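2-aminomuconic 6-semialdehyde dehydrogenase (Pseudomonas sp., PDB 7BZV) catalyses the NAD+-dependent oxidation of 2-aminomuconic 6-semialdehyde to 2-aminomuconate in the meta-cleavage pathway of 2-aminophenol catabolism, working as a tetramer. Local coordinates at residues F20-P25 / D181-A186; K3-F8 / T185-A190; V261-C266 / T398-E403; C266-M271 / F300-V305; G55-T60 / P166-G171. One frame throughout, in Å; residues are numbered along the deposited sequence.

All five contacts are mainly buried, but they lie on different parts of the chain. Contacts 1 and 2 are neighbours, their centres 10 Å apart; both set the small N-terminal sheet against helix 184-196 and the turn leading into it, one through a carboxylate, a proline and water, the other through packing without cross-segment hydrogen bonds. Contact 5 stands apart but nearer to these two, about 22 Å from contact 2 between centres; there a tryptophan and a water meet a helix end. Contacts 3 and 4 share C266 and belong to the seven-stranded sheet, with centres 38 Å or more from those of contacts 1, 2 and 5. Their chemistry is aromatic: a T-shaped phenylalanine pair in contact 3, and in contact 4 a cation-pi stack whose arginine is exposed.

Contact 1 (F20-P25 / D181-A186); sequences FQDVTP and DTPGTA
D22, on the edge strand 19-23 of the small N-terminal sheet, packs on P183 and D181 just ahead of helix 184-196, in what is by family the Rossmann-like NAD-binding domain of an aldehyde dehydrogenase. With CG anti to the backbone N (chi1 -177°), the acid is carried across to the turn before the helix. Its CB approaches the proline without touching closely. One bond further out, CG of D22 sits 3.8 Å from CD of P183, the carboxylate crossing the pyrrolidine ring at a slant. The two oxygens then part. OD2 of D22 rests 3.5 Å from CG of P183 and also lies close to the carboxylate of D90, so the two acids would probably make each other harder to ionise. OD1 of D22 comes within 3.4 Å of O of D181, a meeting of two acceptors rather than a bond, with a water 2.7 Å from OD1 of D22. That same water lies between O of V23 and O of D181, though a bridge there is doubtful. A second water joins the strand backbone to the D181 side chain: it accepts from N of V23 at 2.9 Å and may donate to OD1 of D181, a long 3.3 Å.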
# COMPACT_ATOMS: atom_id res chain seq x y z
N PHE B 20 18.54 31.43 32.65
CA PHE B 20 18.30 32.52 31.73
C PHE B 20 16.82 32.86 31.73
O PHE B 20 15.97 32.06 32.13
CB PHE B 20 18.79 32.20 30.31
CG PHE B 20 18.13 30.99 29.67
CD1 PHE B 20 16.87 31.11 29.06
CD2 PHE B 20 18.77 29.76 29.64
CE1 PHE B 20 16.27 30.00 28.44
CE2 PHE B 20 18.17 28.65 29.05
CZ PHE B 20 16.92 28.77 28.45
N GLN B 21 16.51 34.06 31.26
CA GLN B 21 15.16 34.60 31.35
C GLN B 21 14.34 34.24 30.12
O GLN B 21 14.85 34.19 29.00
CB GLN B 21 15.19 36.12 31.47
CG GLN B 21 16.25 36.66 32.39
CD GLN B 21 16.16 38.16 32.55
OE1 GLN B 21 15.73 38.66 33.60
NE2 GLN B 21 16.53 38.89 31.50
N ASP B 22 13.04 34.03 30.34
CA ASP B 22 12.03 33.91 29.28
C ASP B 22 11.34 35.27 29.18
O ASP B 22 10.66 35.69 30.12
CB ASP B 22 11.04 32.81 29.62
CG ASP B 22 10.02 32.56 28.54
OD1 ASP B 22 10.06 33.18 27.44
OD2 ASP B 22 9.13 31.72 28.83
N VAL B 23 11.55 35.96 28.07
CA VAL B 23 11.04 37.31 27.86
C VAL B 23 9.86 37.23 26.91
O VAL B 23 9.94 36.57 25.88
CB VAL B 23 12.13 38.23 27.27
CG1 VAL B 23 11.54 39.60 26.94
CG2 VAL B 23 13.30 38.35 28.27
N THR B 24 8.75 37.92 27.26
CA THR B 24 7.64 37.97 26.31
C THR B 24 7.82 39.14 25.35
O THR B 24 8.15 40.26 25.80
CB THR B 24 6.30 38.08 27.03
OG1 THR B 24 5.26 38.10 26.06
CG2 THR B 24 6.22 39.36 27.91
N PRO B 25 7.68 38.94 24.04
CA PRO B 25 7.83 40.05 23.09
C PRO B 25 6.67 41.01 23.10
O PRO B 25 6.69 42.02 22.37
CB PRO B 25 7.94 39.34 21.73
CG PRO B 25 7.10 38.07 21.91
CD PRO B 25 7.31 37.67 23.36
N ASP B 181 13.84 30.70 23.49
CA ASP B 181 12.78 31.69 23.58
C ASP B 181 11.44 31.09 23.97
O ASP B 181 10.53 31.83 24.38
CB ASP B 181 12.58 32.41 22.25
CG ASP B 181 13.62 33.44 21.99
OD1 ASP B 181 13.53 34.55 22.53
OD2 ASP B 181 14.54 33.12 21.24
N THR B 182 11.25 29.79 23.79
CA THR B 182 9.92 29.20 23.93
C THR B 182 10.02 27.92 24.75
O THR B 182 9.74 26.83 24.27
CB THR B 182 9.29 28.98 22.55
OG1 THR B 182 10.17 28.22 21.70
CG2 THR B 182 9.08 30.31 21.90
N PRO B 183 10.37 28.05 26.04
CA PRO B 183 10.52 26.85 26.89
C PRO B 183 9.22 26.30 27.47
O PRO B 183 9.20 25.15 27.94
CB PRO B 183 11.43 27.34 28.03
CG PRO B 183 11.05 28.85 28.15
CD PRO B 183 10.84 29.29 26.72
N GLY B 184 8.15 27.07 27.47
CA GLY B 184 6.97 26.75 28.26
C GLY B 184 6.19 25.51 27.87
O GLY B 184 5.99 24.60 28.69
N THR B 185 5.69 25.47 26.64
CA THR B 185 4.85 24.34 26.29
C THR B 185 5.64 23.04 26.35
O THR B 185 5.07 21.99 26.66
CB THR B 185 4.17 24.55 24.92
OG1 THR B 185 5.09 24.99 23.93
CG2 THR B 185 3.08 25.63 25.06
N ALA B 186 6.95 23.10 26.10
CA ALA B 186 7.75 21.88 26.20
C ALA B 186 7.83 21.41 27.64
O ALA B 186 7.77 20.21 27.91
CB ALA B 186 9.17 22.11 25.65
O HOH W 1 10.20 34.21 24.96
O HOH W 2 12.70 34.71 25.71

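Contact 2 (K3-F8 / T185-A190); sequences KQYRNF and TATLLA
Y5 and T187 bring their backbones within 6.3 Å, CA to CA, and three residues further along each segment F8 and A190 stand 6.8 Å apart between their CA atoms. Strand and helix therefore advance in roughly the same direction, with T187 and A190, almost one turn apart, both presented to the strand. No hydrogen bond crosses between the two segments, and side chains fill the gap. T187 meets the tyrosine with its branch point: its CB lies 3.8 Å from CD1 of Y5. Its CG2 extends toward the strand and reaches within 4.0 Å of O of R6. The hydroxyl is occupied elsewhere, since OG1 of T187 is hydrogen-bonded to P183 O one turn back and to NE2 of H207. Helix 184-196 is the connection of a beta-alpha-beta crossover between the parallel strands 173-177 and 203-205 of the Rossmann-like domain, and the N-terminal strand 3-9 lies over it as a cover, F8 pairing by its backbone with L205. The contact of F8 with A190 is apolar. CG of F8 is anti to its backbone N (chi1 -171°), which brings the base of the side chain, CB, CG and CD2, against the alanine methyl, with CD2 of F8 3.9 Å from CB of A190. The ring runs on beyond that methyl, A190 O lying over the rim of one of its faces, and also meets the ring of W13.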
# COMPACT_ATOMS: atom_id res chain seq x y z
N LYS B 3 7.69 32.07 37.55
CA LYS B 3 7.67 30.71 37.04
C LYS B 3 9.08 30.18 36.81
O LYS B 3 9.94 30.88 36.26
CB LYS B 3 6.87 30.70 35.74
CG LYS B 3 5.92 29.51 35.47
CD LYS B 3 4.69 29.93 34.61
CE LYS B 3 5.06 30.98 33.54
NZ LYS B 3 3.93 31.42 32.66
N GLN B 4 9.31 28.94 37.23
CA GLN B 4 10.51 28.19 36.86
C GLN B 4 10.15 27.17 35.79
O GLN B 4 9.15 26.46 35.92
CB GLN B 4 11.13 27.47 38.06
CG GLN B 4 11.46 28.35 39.26
CD GLN B 4 12.44 29.45 38.92
OE1 GLN B 4 13.59 29.19 38.57
NE2 GLN B 4 11.98 30.68 39.01
N TYR B 5 10.95 27.11 34.75
CA TYR B 5 10.86 26.09 33.71
C TYR B 5 12.11 25.22 33.90
O TYR B 5 13.23 25.65 33.59
CB TYR B 5 10.76 26.74 32.33
CG TYR B 5 9.37 27.30 31.98
CD1 TYR B 5 8.21 26.64 32.36
CD2 TYR B 5 9.24 28.50 31.27
CE1 TYR B 5 6.95 27.14 32.02
CE2 TYR B 5 7.99 29.01 30.93
CZ TYR B 5 6.85 28.33 31.31
OH TYR B 5 5.59 28.82 30.99
N ARG B 6 11.92 24.04 34.47
CA ARG B 6 13.04 23.17 34.82
C ARG B 6 13.25 22.10 33.76
O ARG B 6 12.41 21.88 32.88
CB ARG B 6 12.82 22.53 36.19
CG ARG B 6 12.72 23.53 37.33
CD ARG B 6 12.26 22.88 38.63
NE ARG B 6 11.04 22.11 38.44
CZ ARG B 6 9.81 22.59 38.64
NH1 ARG B 6 9.65 23.84 39.05
NH2 ARG B 6 8.76 21.80 38.43
N ASN B 7 14.40 21.43 33.86
CA ASN B 7 14.66 20.25 33.05
C ASN B 7 13.91 19.05 33.63
O ASN B 7 13.52 19.04 34.81
CB ASN B 7 16.15 19.94 33.00
CG ASN B 7 16.98 21.12 32.55
OD1 ASN B 7 17.16 21.34 31.36
ND2 ASN B 7 17.52 21.87 33.51
N PHE B 8 13.73 18.03 32.80
CA PHE B 8 13.05 16.79 33.21
C PHE B 8 13.87 15.63 32.67
O PHE B 8 13.87 15.36 31.46
CB PHE B 8 11.60 16.80 32.70
CG PHE B 8 10.75 15.68 33.25
CD1 PHE B 8 10.35 15.68 34.57
CD2 PHE B 8 10.34 14.64 32.41
CE1 PHE B 8 9.58 14.64 35.07
CE2 PHE B 8 9.57 13.59 32.90
CZ PHE B 8 9.18 13.59 34.23
N THR B 185 5.69 25.47 26.64
CA THR B 185 4.85 24.34 26.29
C THR B 185 5.64 23.04 26.35
O THR B 185 5.07 21.99 26.66
CB THR B 185 4.17 24.55 24.92
OG1 THR B 185 5.09 24.99 23.93
CG2 THR B 185 3.08 25.63 25.06
N ALA B 186 6.95 23.10 26.10
CA ALA B 186 7.75 21.88 26.20
C ALA B 186 7.83 21.41 27.64
O ALA B 186 7.77 20.21 27.91
CB ALA B 186 9.17 22.11 25.65
N THR B 187 7.96 22.36 28.57
CA THR B 187 7.94 21.98 29.98
C THR B 187 6.56 21.45 30.39
O THR B 187 6.48 20.48 31.14
CB THR B 187 8.36 23.17 30.84
OG1 THR B 187 9.61 23.66 30.34
CG2 THR B 187 8.52 22.76 32.30
N LEU B 188 5.48 22.07 29.91
CA LEU B 188 4.15 21.52 30.20
C LEU B 188 3.98 20.13 29.59
O LEU B 188 3.35 19.24 30.18
CB LEU B 188 3.06 22.45 29.69
CG LEU B 188 3.02 23.83 30.37
CD1 LEU B 188 1.94 24.71 29.78
CD2 LEU B 188 2.82 23.69 31.87
N LEU B 189 4.58 19.91 28.42
CA LEU B 189 4.48 18.57 27.84
C LEU B 189 5.13 17.54 28.75
O LEU B 189 4.58 16.45 28.98
CB LEU B 189 5.08 18.56 26.45
CG LEU B 189 4.87 17.22 25.69
CD1 LEU B 189 3.41 16.89 25.50
CD2 LEU B 189 5.58 17.25 24.31
N ALA B 190 6.29 17.87 29.33
CA ALA B 190 6.90 16.96 30.29
C ALA B 190 5.99 16.71 31.49
O ALA B 190 5.89 15.58 31.98
CB ALA B 190 8.26 17.51 30.74

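Contact 3 (V261-C266 / T398-E403); sequences VIFADC and TPFDSE
F400 and F263 form a T-shaped aromatic pair, F400 supplying the edge and F263 the face. Their centroids are 5.2 Å apart and the planes stand at 83°, close to perpendicular. CE1 and CZ of F400 both lie 3.6 Å from CE1 of F263, and CZ is placed over the F263 face, displaced from the centre toward the rim. With chi1 at 75°, CG of F400 sits between the backbone N and the carbonyl carbon, and the ring points at the other segment. Beside CZ, CE2 of F400 lies 3.6 Å from the backbone O of I262, which stands at an oblique angle to the ring, while CG1 of V261 touches CZ of F400 at 4.2 Å. Strands 258-262 and 394-400 are parallel members of the seven-stranded sheet of the aldehyde dehydrogenase catalytic domain, separated by strand 290-296, so the two phenylalanines join chain segments at strand ends that are not themselves adjacent. An alanine in place of F400 would probably leave the F263 face without its aromatic edge and open a gap between these strand ends. From F263 the chain turns in a type I beta turn, closed by C266 N bonding to F263 O at 3.0 Å. E403, third in buried area, is merely covered, its side chain coming no nearer than 4.6 Å to any atom of 261-266; it opens helix 403-411 behind the N-cap S402, and its carboxylate forms a salt bridge with R431.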
# COMPACT_ATOMS: atom_id res chain seq x y z
N VAL B 261 1.69 32.24 -6.34
CA VAL B 261 1.41 32.48 -7.75
C VAL B 261 -0.10 32.71 -7.90
O VAL B 261 -0.89 31.77 -7.72
CB VAL B 261 1.89 31.31 -8.63
CG1 VAL B 261 1.67 31.62 -10.08
CG2 VAL B 261 3.33 31.03 -8.39
N ILE B 262 -0.48 33.92 -8.30
CA ILE B 262 -1.88 34.34 -8.35
C ILE B 262 -2.24 34.67 -9.80
O ILE B 262 -1.76 35.66 -10.37
CB ILE B 262 -2.14 35.52 -7.42
CG1 ILE B 262 -1.71 35.12 -5.99
CG2 ILE B 262 -3.63 35.95 -7.49
CD1 ILE B 262 -1.47 36.29 -5.11
N PHE B 263 -3.08 33.84 -10.39
CA PHE B 263 -3.57 34.02 -11.74
C PHE B 263 -4.82 34.89 -11.77
O PHE B 263 -5.61 34.96 -10.81
CB PHE B 263 -3.85 32.66 -12.41
CG PHE B 263 -2.59 31.90 -12.76
CD1 PHE B 263 -1.94 32.10 -13.98
CD2 PHE B 263 -2.03 31.03 -11.85
CE1 PHE B 263 -0.78 31.42 -14.28
CE2 PHE B 263 -0.85 30.31 -12.15
CZ PHE B 263 -0.23 30.53 -13.34
N ALA B 264 -5.01 35.54 -12.91
CA ALA B 264 -6.13 36.45 -13.08
C ALA B 264 -7.48 35.75 -12.95
O ALA B 264 -8.47 36.41 -12.59
CB ALA B 264 -6.00 37.15 -14.43
N ASP B 265 -7.55 34.45 -13.24
CA ASP B 265 -8.84 33.75 -13.15
C ASP B 265 -9.12 33.23 -11.75
O ASP B 265 -10.07 32.46 -11.56
CB ASP B 265 -8.92 32.61 -14.17
CG ASP B 265 -7.92 31.50 -13.90
OD1 ASP B 265 -7.35 31.45 -12.80
OD2 ASP B 265 -7.68 30.66 -14.79
N CYS B 266 -8.34 33.64 -10.74
CA CYS B 266 -8.59 33.13 -9.40
C CYS B 266 -9.91 33.64 -8.86
O CYS B 266 -10.49 34.61 -9.35
CB CYS B 266 -7.44 33.50 -8.45
SG CYS B 266 -7.35 35.21 -7.94
N THR B 398 5.31 41.19 -7.52
CA THR B 398 5.80 41.49 -8.87
C THR B 398 4.80 40.93 -9.87
O THR B 398 4.17 39.90 -9.61
CB THR B 398 7.21 40.89 -9.08
OG1 THR B 398 7.76 41.19 -10.38
CG2 THR B 398 7.16 39.35 -8.88
N PRO B 399 4.61 41.58 -11.01
CA PRO B 399 3.75 41.01 -12.06
C PRO B 399 4.46 39.95 -12.88
O PRO B 399 5.68 39.92 -13.01
CB PRO B 399 3.42 42.22 -12.94
CG PRO B 399 4.66 43.11 -12.83
CD PRO B 399 5.18 42.89 -11.40
N PHE B 400 3.65 39.07 -13.46
CA PHE B 400 4.11 38.11 -14.46
C PHE B 400 3.10 38.04 -15.60
O PHE B 400 1.95 38.47 -15.47
CB PHE B 400 4.33 36.69 -13.89
CG PHE B 400 3.08 35.92 -13.60
CD1 PHE B 400 2.52 35.09 -14.55
CD2 PHE B 400 2.50 35.98 -12.36
CE1 PHE B 400 1.36 34.34 -14.26
CE2 PHE B 400 1.39 35.27 -12.08
CZ PHE B 400 0.81 34.43 -13.03
N ASP B 401 3.56 37.51 -16.74
CA ASP B 401 2.73 37.45 -17.94
C ASP B 401 2.41 36.04 -18.39
O ASP B 401 1.30 35.81 -18.86
CB ASP B 401 3.40 38.22 -19.09
CG ASP B 401 3.51 39.70 -18.77
OD1 ASP B 401 2.46 40.33 -18.64
OD2 ASP B 401 4.63 40.20 -18.58
N SER B 402 3.28 35.07 -18.20
CA SER B 402 2.99 33.75 -18.71
C SER B 402 3.28 32.66 -17.68
O SER B 402 4.04 32.83 -16.72
CB SER B 402 3.77 33.50 -20.01
OG SER B 402 5.06 33.04 -19.69
N GLU B 403 2.61 31.54 -17.90
CA GLU B 403 2.73 30.37 -17.06
C GLU B 403 4.16 29.82 -17.07
O GLU B 403 4.72 29.53 -16.02
CB GLU B 403 1.72 29.32 -17.53
CG GLU B 403 1.74 28.01 -16.77
CD GLU B 403 0.64 27.03 -17.21
OE1 GLU B 403 -0.53 27.45 -17.38
OE2 GLU B 403 0.96 25.83 -17.37

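Contact 4 (C266-M271 / F300-V305); sequences CDFEKM and FDRFCV
The cationic contact is the broadest: the guanidinium of R302 lies flat on the ring of F268, the planes only 17° apart. CZ of R302 stands 3.7 Å from the centroid of the F268 ring, 16° off the ring normal, a cation-pi interaction over the face, with NE of R302 above the ring centre. The arginine chain is extended from CG to NE and runs past the phenylalanine in the opposite direction, so that its methylenes share the same face. CD of R302 makes a CH-pi contact at 4.1 Å from the F268 centroid, and NH2 of R302 reaches back to CD2 of F268 at 3.4 Å. The ring is thus shielded by an exposed arginine. Sulfur and apolar contacts lie on the inner side. CE of M271 lies 3.5 Å above the opposite face of F268, displaced toward its rim, so both faces carry a neighbour. Bends at chi2 and chi3 curl the methionine so that SD of M271 also comes to the edge of the neighbouring ring, 3.6 Å from CE1 of F303, a Met-aromatic contact in the ring plane. At the rim of F268, CZ approaches CA of F303 at 4.0 Å. Among hydrogen bonds, D267 is the N-cap of helix 268-280: its OD1 accepts from K270 N at 3.2 Å, met from above the carboxylate plane. Helices 268-280 and 297-312 pack together here over the central sheet, where I262 touches both M271 and F303, as helices do in the alpha/beta catalytic domain of aldehyde dehydrogenases.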
# COMPACT_ATOMS: atom_id res chain seq x y z
N CYS B 266 -8.34 33.64 -10.74
CA CYS B 266 -8.59 33.13 -9.40
C CYS B 266 -9.91 33.64 -8.86
O CYS B 266 -10.49 34.61 -9.35
CB CYS B 266 -7.44 33.50 -8.45
SG CYS B 266 -7.35 35.21 -7.94
N ASP B 267 -10.42 32.94 -7.85
CA ASP B 267 -11.50 33.47 -7.02
C ASP B 267 -10.88 34.55 -6.14
O ASP B 267 -10.22 34.26 -5.14
CB ASP B 267 -12.14 32.36 -6.21
CG ASP B 267 -13.31 32.86 -5.39
OD1 ASP B 267 -13.23 33.96 -4.80
OD2 ASP B 267 -14.33 32.15 -5.35
N PHE B 268 -11.10 35.82 -6.52
CA PHE B 268 -10.29 36.90 -5.95
C PHE B 268 -10.51 37.05 -4.46
O PHE B 268 -9.56 37.23 -3.68
CB PHE B 268 -10.60 38.19 -6.71
CG PHE B 268 -9.64 39.31 -6.45
CD1 PHE B 268 -8.49 39.45 -7.20
CD2 PHE B 268 -9.90 40.23 -5.45
CE1 PHE B 268 -7.62 40.51 -6.96
CE2 PHE B 268 -9.05 41.27 -5.20
CZ PHE B 268 -7.91 41.41 -5.96
N GLU B 269 -11.76 36.96 -4.01
CA GLU B 269 -12.03 37.15 -2.59
C GLU B 269 -11.45 36.02 -1.77
O GLU B 269 -10.89 36.27 -0.69
CB GLU B 269 -13.54 37.30 -2.33
CG GLU B 269 -14.12 38.66 -2.77
CD GLU B 269 -13.23 39.86 -2.42
OE1 GLU B 269 -12.70 39.92 -1.29
OE2 GLU B 269 -13.05 40.76 -3.27
N LYS B 270 -11.55 34.77 -2.24
CA LYS B 270 -10.95 33.68 -1.47
C LYS B 270 -9.43 33.81 -1.43
O LYS B 270 -8.78 33.49 -0.41
CB LYS B 270 -11.34 32.32 -2.04
CG LYS B 270 -12.80 31.98 -1.93
CD LYS B 270 -13.01 30.53 -2.49
CE LYS B 270 -14.46 30.12 -2.48
NZ LYS B 270 -14.95 30.23 -1.10
N MET B 271 -8.85 34.22 -2.55
CA MET B 271 -7.41 34.40 -2.66
C MET B 271 -6.93 35.46 -1.69
O MET B 271 -5.94 35.24 -0.97
CB MET B 271 -7.04 34.75 -4.10
CG MET B 271 -5.60 35.15 -4.32
SD MET B 271 -5.16 36.85 -3.92
CE MET B 271 -6.21 37.76 -5.03
N PHE B 300 -2.70 42.71 -11.38
CA PHE B 300 -1.65 43.16 -10.47
C PHE B 300 -2.06 44.43 -9.71
O PHE B 300 -1.89 44.52 -8.49
CB PHE B 300 -0.36 43.41 -11.23
CG PHE B 300 0.74 43.96 -10.39
CD1 PHE B 300 1.55 43.13 -9.65
CD2 PHE B 300 0.99 45.32 -10.37
CE1 PHE B 300 2.57 43.64 -8.90
CE2 PHE B 300 2.02 45.83 -9.63
CZ PHE B 300 2.80 44.99 -8.89
N ASP B 301 -2.61 45.41 -10.42
CA ASP B 301 -2.99 46.65 -9.75
C ASP B 301 -4.14 46.43 -8.78
O ASP B 301 -4.13 46.93 -7.65
CB ASP B 301 -3.38 47.72 -10.77
CG ASP B 301 -2.19 48.31 -11.48
OD1 ASP B 301 -1.06 48.26 -10.93
OD2 ASP B 301 -2.39 48.84 -12.59
N ARG B 302 -5.17 45.70 -9.22
CA ARG B 302 -6.28 45.39 -8.32
C ARG B 302 -5.77 44.68 -7.08
O ARG B 302 -6.20 44.97 -5.95
CB ARG B 302 -7.30 44.53 -9.05
CG ARG B 302 -8.52 44.14 -8.23
CD ARG B 302 -9.47 43.25 -9.04
NE ARG B 302 -10.52 42.70 -8.21
CZ ARG B 302 -11.28 41.66 -8.54
NH1 ARG B 302 -11.12 41.05 -9.70
NH2 ARG B 302 -12.20 41.24 -7.70
N PHE B 303 -4.85 43.73 -7.26
CA PHE B 303 -4.29 43.01 -6.13
C PHE B 303 -3.62 43.96 -5.15
O PHE B 303 -3.81 43.85 -3.93
CB PHE B 303 -3.25 41.99 -6.61
CG PHE B 303 -2.60 41.23 -5.49
CD1 PHE B 303 -3.21 40.12 -4.98
CD2 PHE B 303 -1.41 41.66 -4.92
CE1 PHE B 303 -2.62 39.42 -3.93
CE2 PHE B 303 -0.81 40.96 -3.87
CZ PHE B 303 -1.44 39.85 -3.37
N CYS B 304 -2.73 44.82 -5.65
CA CYS B 304 -2.00 45.72 -4.77
C CYS B 304 -2.94 46.67 -4.04
O CYS B 304 -2.75 46.96 -2.85
CB CYS B 304 -0.97 46.52 -5.55
SG CYS B 304 0.39 45.49 -6.13
N VAL B 305 -3.95 47.18 -4.73
CA VAL B 305 -4.89 48.11 -4.09
C VAL B 305 -5.67 47.40 -3.00
O VAL B 305 -5.79 47.88 -1.86
CB VAL B 305 -5.82 48.74 -5.14
CG1 VAL B 305 -6.97 49.51 -4.48
CG2 VAL B 305 -5.02 49.61 -6.14

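Contact 5 (G55-T60 / P166-G171); sequences GEWGRT and PALACG
W57 brings its indole up to L168 and G171, at the end of helix 156-169, where the chain closes in a Schellman motif before entering strand 173-177. This helix is the connection of a beta-alpha-beta crossover in the Rossmann-like domain, between the parallel strands 134-150 and 173-177. The tryptophan CG is anti to the backbone N (chi1 -165°), which carries the indole across to the helix end. L168 is the first to touch: its CB lies 4.1 Å from CZ2 of W57, and its backbone O comes to 3.6 Å from the same ring carbon, the two side chains crossing at about a right angle. A169 turns away, its O accepting from NE of R65, while C170 N bonds back to P166 O at 3.0 Å and keeps the last turn closed. G171 then leaves the helix with phi at 85°, a value glycine takes easily, and its N bonds to L168 O at 2.9 Å. That turn presents G171 O to the indole, 3.4 Å from CD1 of W57. The indole NE1 finds its acceptor just beyond the segment, in N172 O. With an alanine at the W57 position, N172 O would probably lose its indole donor and the helix end its aromatic cover. The loop side is held by O of W57, which accepts from T60 OG1 at 2.8 Å and from T60 N. A water adds a third bond there, donating to W57 O, and spans the contact by donating also to G171 O at 2.7 Å.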
# COMPACT_ATOMS: atom_id res chain seq x y z
N GLY B 55 13.67 -1.23 29.92
CA GLY B 55 12.58 -1.47 30.85
C GLY B 55 11.21 -1.54 30.19
O GLY B 55 11.09 -1.99 29.05
N GLU B 56 10.20 -1.08 30.93
CA GLU B 56 8.81 -1.12 30.52
C GLU B 56 8.59 -0.60 29.11
O GLU B 56 7.90 -1.23 28.31
CB GLU B 56 7.96 -0.31 31.51
CG GLU B 56 6.46 -0.36 31.24
CD GLU B 56 5.62 0.40 32.26
OE1 GLU B 56 6.10 0.66 33.36
OE2 GLU B 56 4.45 0.75 31.97
N TRP B 57 9.16 0.57 28.78
CA TRP B 57 8.92 1.16 27.46
C TRP B 57 9.41 0.23 26.35
O TRP B 57 8.75 0.10 25.30
CB TRP B 57 9.61 2.52 27.36
CG TRP B 57 9.12 3.37 26.17
CD1 TRP B 57 9.85 3.76 25.10
CD2 TRP B 57 7.81 3.90 25.98
NE1 TRP B 57 9.08 4.47 24.23
CE2 TRP B 57 7.82 4.60 24.76
CE3 TRP B 57 6.63 3.87 26.73
CZ2 TRP B 57 6.70 5.27 24.27
CZ3 TRP B 57 5.52 4.54 26.24
CH2 TRP B 57 5.56 5.23 25.03
N GLY B 58 10.54 -0.43 26.57
CA GLY B 58 11.11 -1.33 25.59
C GLY B 58 10.28 -2.57 25.38
O GLY B 58 10.46 -3.26 24.38
N ARG B 59 9.37 -2.85 26.30
CA ARG B 59 8.50 -3.99 26.16
C ARG B 59 7.09 -3.61 25.72
O ARG B 59 6.24 -4.49 25.66
CB ARG B 59 8.42 -4.76 27.50
CG ARG B 59 9.74 -5.37 27.95
CD ARG B 59 9.60 -6.14 29.26
NE ARG B 59 8.93 -5.41 30.33
CZ ARG B 59 9.56 -4.74 31.30
NH1 ARG B 59 10.89 -4.71 31.33
NH2 ARG B 59 8.87 -4.11 32.25
N THR B 60 6.81 -2.33 25.44
CA THR B 60 5.46 -1.96 25.01
C THR B 60 5.14 -2.57 23.65
O THR B 60 6.00 -2.66 22.77
CB THR B 60 5.28 -0.45 24.90
OG1 THR B 60 6.26 0.07 23.99
CG2 THR B 60 5.40 0.20 26.28
N PRO B 166 5.54 10.83 16.55
CA PRO B 166 6.01 9.64 15.84
C PRO B 166 7.22 8.99 16.52
O PRO B 166 7.36 7.76 16.44
CB PRO B 166 6.35 10.16 14.43
CG PRO B 166 6.69 11.64 14.66
CD PRO B 166 5.82 12.08 15.82
N ALA B 167 8.10 9.76 17.14
CA ALA B 167 9.27 9.15 17.79
C ALA B 167 8.82 8.19 18.89
O ALA B 167 9.30 7.04 18.97
CB ALA B 167 10.19 10.22 18.35
N LEU B 168 7.85 8.61 19.71
CA LEU B 168 7.31 7.74 20.75
C LEU B 168 6.46 6.62 20.15
O LEU B 168 6.43 5.51 20.67
CB LEU B 168 6.46 8.55 21.74
CG LEU B 168 7.13 9.63 22.60
CD1 LEU B 168 6.20 10.29 23.59
CD2 LEU B 168 8.32 8.99 23.34
N ALA B 169 5.73 6.91 19.07
CA ALA B 169 4.97 5.84 18.40
C ALA B 169 5.86 4.66 18.04
O ALA B 169 5.43 3.50 18.09
CB ALA B 169 4.32 6.40 17.13
N CYS B 170 7.07 4.95 17.58
CA CYS B 170 8.06 3.96 17.14
C CYS B 170 8.83 3.36 18.31
O CYS B 170 9.72 2.51 18.10
CB CYS B 170 9.00 4.62 16.15
SG CYS B 170 8.22 4.93 14.57
N GLY B 171 8.50 3.75 19.53
CA GLY B 171 9.08 3.14 20.73
C GLY B 171 10.40 3.73 21.14
O GLY B 171 11.11 3.12 21.96
O HOH W 3 10.22 0.77 22.86